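Local coordinates for ketosynthase (Streptomyces sp. MSC090213JE08, PDB 6KXD), which probably catalyses the condensation of acyl-ACP with malonyl-ACP, releasing carbon dioxide, as the ketosynthase of a highly reducing type II polyketide synthase, at residues E27-L32 with I353-I358; I67-L72 with A85-V90. All coordinates share one frame; numbering follows the deposited sequence.

Interaction 1 of 2, residues E27-L32 with I353-I358; sequences EYTAGL and IEHGFI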
loop_
_atom_site.group_PDB
_atom_site.type_symbol
_atom_site.label_atom_id
_atom_site.label_comp_id
_atom_site.label_asym_id
_atom_site.label_seq_id
_atom_site.Cartn_x
_atom_site.Cartn_y
_atom_site.Cartn_z
ATOM N N GLU A 27 -9.489 20.763 16.756
ATOM C CA GLU A 27 -9.101 19.908 17.882
ATOM C C GLU A 27 -7.633 19.475 17.725
ATOM O O GLU A 27 -6.924 19.328 18.709
ATOM C CB GLU A 27 -9.967 18.659 17.950
ATOM C CG GLU A 27 -11.096 18.657 18.966
ATOM C CD GLU A 27 -11.190 17.341 19.739
ATOM O OE1 GLU A 27 -10.842 17.328 20.938
ATOM O OE2 GLU A 27 -11.602 16.319 19.149
ATOM N N TYR A 28 -7.189 19.239 16.482
ATOM C CA TYR A 28 -5.879 18.633 16.251
ATOM C C TYR A 28 -4.810 19.707 16.332
ATOM O O TYR A 28 -3.789 19.493 16.954
ATOM C CB TYR A 28 -5.824 17.938 14.888
ATOM C CG TYR A 28 -4.538 17.195 14.605
ATOM C CD1 TYR A 28 -4.130 16.164 15.423
ATOM C CD2 TYR A 28 -3.784 17.476 13.479
ATOM C CE1 TYR A 28 -2.968 15.446 15.163
ATOM C CE2 TYR A 28 -2.629 16.765 13.190
ATOM C CZ TYR A 28 -2.209 15.761 14.048
ATOM O OH TYR A 28 -1.087 15.035 13.756
ATOM N N THR A 29 -5.065 20.870 15.724
ATOM C CA THR A 29 -4.182 21.985 15.881
ATOM C C THR A 29 -4.020 22.329 17.378
ATOM O O THR A 29 -2.922 22.733 17.796
ATOM C CB THR A 29 -4.678 23.210 15.119
ATOM O OG1 THR A 29 -4.995 22.802 13.784
ATOM C CG2 THR A 29 -3.653 24.318 15.106
ATOM N N ALA A 30 -5.093 22.165 18.162
ATOM C CA ALA A 30 -5.080 22.462 19.610
ATOM C C ALA A 30 -4.154 21.459 20.290
ATOM O O ALA A 30 -3.255 21.860 21.025
ATOM C CB ALA A 30 -6.462 22.388 20.230
ATOM N N GLY A 31 -4.401 20.168 20.026
ATOM C CA GLY A 31 -3.657 19.076 20.643
ATOM C C GLY A 31 -2.174 19.233 20.387
ATOM O O GLY A 31 -1.368 19.066 21.305
ATOM N N LEU A 32 -1.828 19.620 19.154
ATOM C CA LEU A 32 -0.446 19.692 18.739
ATOM C C LEU A 32 0.238 20.830 19.500
ATOM O O LEU A 32 1.368 20.677 19.953
ATOM C CB LEU A 32 -0.326 19.962 17.245
ATOM C CG LEU A 32 -0.637 18.792 16.320
ATOM C CD1 LEU A 32 -0.702 19.303 14.889
ATOM C CD2 LEU A 32 0.382 17.672 16.470
ATOM N N ILE A 353 2.982 25.061 9.406
ATOM C CA ILE A 353 3.228 26.056 8.359
ATOM C C ILE A 353 2.203 27.185 8.465
ATOM O O ILE A 353 2.603 28.343 8.507
ATOM C CB ILE A 353 3.212 25.442 6.947
ATOM C CG1 ILE A 353 4.536 24.740 6.634
ATOM C CG2 ILE A 353 2.871 26.488 5.901
ATOM C CD1 ILE A 353 4.432 23.701 5.538
ATOM N N GLU A 354 0.919 26.810 8.450
ATOM C CA GLU A 354 -0.233 27.695 8.379
ATOM C C GLU A 354 -0.298 28.597 9.625
ATOM O O GLU A 354 -0.600 29.774 9.500
ATOM C CB GLU A 354 -1.495 26.838 8.238
ATOM C CG GLU A 354 -2.755 27.602 7.866
ATOM C CD GLU A 354 -4.026 26.753 7.837
ATOM O OE1 GLU A 354 -3.978 25.593 8.281
ATOM O OE2 GLU A 354 -5.074 27.258 7.388
ATOM N N HIS A 355 -0.026 28.033 10.813
ATOM C CA HIS A 355 -0.272 28.678 12.108
ATOM C C HIS A 355 1.034 29.171 12.749
ATOM O O HIS A 355 0.994 29.724 13.833
ATOM C CB HIS A 355 -1.057 27.738 13.035
ATOM C CG HIS A 355 -2.434 27.489 12.531
ATOM N ND1 HIS A 355 -3.402 28.474 12.538
ATOM C CD2 HIS A 355 -2.983 26.414 11.913
ATOM C CE1 HIS A 355 -4.502 28.000 11.982
ATOM N NE2 HIS A 355 -4.271 26.743 11.600
ATOM N N GLY A 356 2.170 28.998 12.062
ATOM C CA GLY A 356 3.453 29.547 12.483
ATOM C C GLY A 356 3.873 28.988 13.833
ATOM O O GLY A 356 4.301 29.722 14.712
ATOM N N PHE A 357 3.769 27.662 13.993
ATOM C CA PHE A 357 4.274 26.995 15.195
ATOM C C PHE A 357 5.023 25.702 14.853
ATOM O O PHE A 357 4.923 25.175 13.761
ATOM C CB PHE A 357 3.142 26.695 16.166
ATOM C CG PHE A 357 2.302 25.499 15.815
ATOM C CD1 PHE A 357 2.609 24.246 16.319
ATOM C CD2 PHE A 357 1.176 25.642 15.025
ATOM C CE1 PHE A 357 1.813 23.154 16.017
ATOM C CE2 PHE A 357 0.370 24.551 14.742
ATOM C CZ PHE A 357 0.704 23.308 15.222
ATOM N N ILE A 358 5.779 25.223 15.840
ATOM C CA ILE A 358 6.492 23.988 15.767
ATOM C C ILE A 358 6.022 23.156 16.944
ATOM O O ILE A 358 6.186 23.554 18.105
ATOM C CB ILE A 358 8.017 24.181 15.783
ATOM C CG1 ILE A 358 8.512 25.068 14.647
ATOM C CG2 ILE A 358 8.704 22.820 15.758
ATOM C CD1 ILE A 358 9.987 25.352 14.748
#

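Interaction 2 of 2, residues I67-L72 with A85-V90; sequences IHHVPL and AARMAV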
loop_
_atom_site.group_PDB
_atom_site.type_symbol
_atom_site.label_atom_id
_atom_site.label_comp_id
_atom_site.label_asym_id
_atom_site.label_seq_id
_atom_site.Cartn_x
_atom_site.Cartn_y
_atom_site.Cartn_z
ATOM N N ILE A 67 -20.076 9.487 8.771
ATOM C CA ILE A 67 -20.376 8.412 7.857
ATOM C C ILE A 67 -21.889 8.333 7.683
ATOM O O ILE A 67 -22.628 8.179 8.660
ATOM C CB ILE A 67 -19.796 7.082 8.338
ATOM C CG1 ILE A 67 -18.287 7.220 8.540
ATOM C CG2 ILE A 67 -20.110 5.973 7.355
ATOM C CD1 ILE A 67 -17.656 6.018 9.155
ATOM N N HIS A 68 -22.300 8.447 6.420
ATOM C CA HIS A 68 -23.719 8.606 6.081
ATOM C C HIS A 68 -24.227 7.468 5.209
ATOM O O HIS A 68 -25.435 7.084 5.318
ATOM C CB HIS A 68 -23.920 9.955 5.386
ATOM C CG HIS A 68 -23.718 11.116 6.285
ATOM N ND1 HIS A 68 -24.712 11.563 7.140
ATOM C CD2 HIS A 68 -22.667 11.943 6.442
ATOM C CE1 HIS A 68 -24.258 12.588 7.821
ATOM N NE2 HIS A 68 -23.010 12.836 7.412
ATOM N N HIS A 69 -23.367 6.973 4.299
ATOM C CA HIS A 69 -23.787 6.164 3.188
ATOM C C HIS A 69 -23.349 4.724 3.345
ATOM O O HIS A 69 -24.049 3.875 2.983
ATOM C CB HIS A 69 -23.246 6.697 1.861
ATOM C CG HIS A 69 -23.803 8.023 1.546
ATOM N ND1 HIS A 69 -23.024 9.094 1.150
ATOM C CD2 HIS A 69 -25.080 8.452 1.591
ATOM C CE1 HIS A 69 -23.812 10.124 0.936
ATOM N NE2 HIS A 69 -25.070 9.764 1.228
ATOM N N VAL A 70 -22.113 4.510 3.807
ATOM C CA VAL A 70 -21.571 3.207 3.873
ATOM C C VAL A 70 -22.046 2.590 5.184
ATOM O O VAL A 70 -21.790 3.148 6.239
ATOM C CB VAL A 70 -20.032 3.270 3.813
ATOM C CG1 VAL A 70 -19.454 1.880 3.974
ATOM C CG2 VAL A 70 -19.561 3.902 2.513
ATOM N N PRO A 71 -22.675 1.401 5.197
ATOM C CA PRO A 71 -22.968 0.726 6.453
ATOM C C PRO A 71 -21.683 0.511 7.250
ATOM O O PRO A 71 -20.686 0.113 6.668
ATOM C CB PRO A 71 -23.532 -0.627 6.043
ATOM C CG PRO A 71 -24.045 -0.404 4.641
ATOM C CD PRO A 71 -23.147 0.645 4.043
ATOM N N LEU A 72 -21.752 0.754 8.552
ATOM C CA LEU A 72 -20.585 0.614 9.439
ATOM C C LEU A 72 -20.020 -0.801 9.418
ATOM O O LEU A 72 -18.769 -0.967 9.535
ATOM C CB LEU A 72 -20.957 1.048 10.859
ATOM C CG LEU A 72 -21.322 2.523 11.012
ATOM C CD1 LEU A 72 -21.695 2.830 12.465
ATOM C CD2 LEU A 72 -20.194 3.412 10.532
ATOM N N ALA A 85 -12.192 10.810 8.406
ATOM C CA ALA A 85 -11.237 11.798 8.108
ATOM C C ALA A 85 -11.414 12.316 6.677
ATOM O O ALA A 85 -11.152 13.501 6.413
ATOM C CB ALA A 85 -9.833 11.263 8.319
ATOM N N ALA A 86 -11.771 11.432 5.743
ATOM C CA ALA A 86 -11.973 11.836 4.383
ATOM C C ALA A 86 -13.133 12.842 4.312
ATOM O O ALA A 86 -12.986 13.868 3.658
ATOM C CB ALA A 86 -12.258 10.647 3.516
ATOM N N ARG A 87 -14.249 12.498 4.958
ATOM C CA ARG A 87 -15.432 13.405 5.061
ATOM C C ARG A 87 -14.930 14.756 5.568
ATOM O O ARG A 87 -15.070 15.752 4.914
ATOM C CB ARG A 87 -16.520 12.747 5.913
ATOM C CG ARG A 87 -17.675 13.664 6.302
ATOM C CD ARG A 87 -18.583 13.943 5.134
ATOM N NE ARG A 87 -19.335 12.761 4.718
ATOM C CZ ARG A 87 -19.985 12.698 3.565
ATOM N NH1 ARG A 87 -20.020 13.763 2.782
ATOM N NH2 ARG A 87 -20.546 11.573 3.168
ATOM N N MET A 88 -14.285 14.750 6.735
ATOM C CA MET A 88 -13.781 15.961 7.333
ATOM C C MET A 88 -12.896 16.731 6.363
ATOM O O MET A 88 -12.944 17.932 6.302
ATOM C CB MET A 88 -12.948 15.662 8.576
ATOM C CG MET A 88 -13.766 15.216 9.713
ATOM S SD MET A 88 -12.666 14.990 11.133
ATOM C CE MET A 88 -13.246 13.369 11.587
ATOM N N ALA A 89 -12.035 16.010 5.635
ATOM C CA ALA A 89 -11.081 16.655 4.808
ATOM C C ALA A 89 -11.800 17.358 3.652
ATOM O O ALA A 89 -11.402 18.455 3.292
ATOM C CB ALA A 89 -10.086 15.660 4.283
ATOM N N VAL A 90 -12.786 16.692 3.050
ATOM C CA VAL A 90 -13.458 17.302 1.925
ATOM C C VAL A 90 -14.341 18.451 2.444
ATOM O O VAL A 90 -14.338 19.528 1.835
ATOM C CB VAL A 90 -14.207 16.308 1.028
ATOM C CG1 VAL A 90 -13.239 15.343 0.360
ATOM C CG2 VAL A 90 -15.325 15.567 1.729
#

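Interaction 1 of 2, residues E27-L32 with I353-I358
Thr29 meets two aromatic side chains with a single methyl group: its CG2 stands 3.9 Å from CD2 of His355 and 4.0 Å from CE2 of Phe357, approaching both rings obliquely. One helical turn further on, Leu32 reaches the same phenyl ring through its beta carbon, with CB 4.0 Å from Phe357 CE1 and equally far from CZ. The far end of the phenyl ring therefore sits against the ridge formed by Thr29 and Leu32, and no hydrogen bond crosses the contact. This is a small worked example of how residues three apart on one helix face can share an apolar partner.

The threonine rotamer sorts its two branches. CG2 lies anti to the backbone N and reaches the aromatic pair, while OG1, beside that N, hydrogen-bonds back to the carbonyl of Val25 in its own helix. On the other segment, Gly356 has a positive phi (61°), which by itself favours glycine, and marks where the chain leaves helix 341-355 before strand 357-358. His355 and Phe357 flank it in sequence, both with CB directed toward helix 24-34. CB of His355 lies in plane at the edge of the phenyl ring, so the two side chains that receive the Thr29 methyl also touch each other.

Behind this layer, Leu32 also packs on Ala348 and Met333, and Thr29 on Leu351. Tyr28 anchors the same helix more deeply, its hydroxyl hydrogen-bonded to the carbonyl of Leu344. Helix 24-34 thus lies against helix 341-355 and the start of strand 357-358, which pairs antiparallel with strand 381-382.

Interaction 2 of 2, residues I67-L72 with A85-V90
Arg87 leaves its helix with CG anti to the backbone N (chi1 170°) and then bends at chi2 and chi3, a folded course that presents the guanidinium group to His68 and His69. The imidazole of His68 stands over one guanidinium face and directs CD2 at it, 3.8 Å from Arg87 NE and 3.9 Å from NH2. With the two planes 81° apart, the ring comes edge first. His69 takes a different side: its ND1 lies at the guanidinium edge, 4.0 Å from Arg87 NH2, too far to count as a bond.

What fixes the arginine is a set of partners beyond the two histidines. NE donates to the carbonyl of Trp66, while NH1 and NH2 form salt bridges with Glu97 and Glu155. Glu155 also accepts the backbone N-H groups of His68, His69 and Val70, so one carboxylate ties loop and arginine together. With an alanine here, Glu97 and Glu155 would probably lose their cationic partner, the carbonyl of Trp66 its donor, and the CD2 edge of His68 the guanidinium face beneath it.

A buried arginine whose NE takes a main-chain carbonyl and whose two terminal nitrogens take acids joins the loop before helix 77-93 to that helix, within the N-terminal half of the thiolase-like ketosynthase fold.

Interactions 1 and 2 lie about 24 Å apart, centre to centre, without touching, within the same ketosynthase family region. They share no element. Interaction 1 joins parts of the chain 321 residues apart and sets a helix near the N-terminus against the end of helix 341-355 and strand 357-358; interaction 2, nested inside that long loop, sets a loop against a helix, with 12 residues between its segments. Interaction 1 runs from a buried Leu32-Phe357 contact to exposed His355; in interaction 2 one buried arginine meets two exposed histidines. The chemistry differs accordingly: apolar atoms packed against an aromatic ring in the first, a buried charge satisfied largely by acids from neighbouring helices in the second.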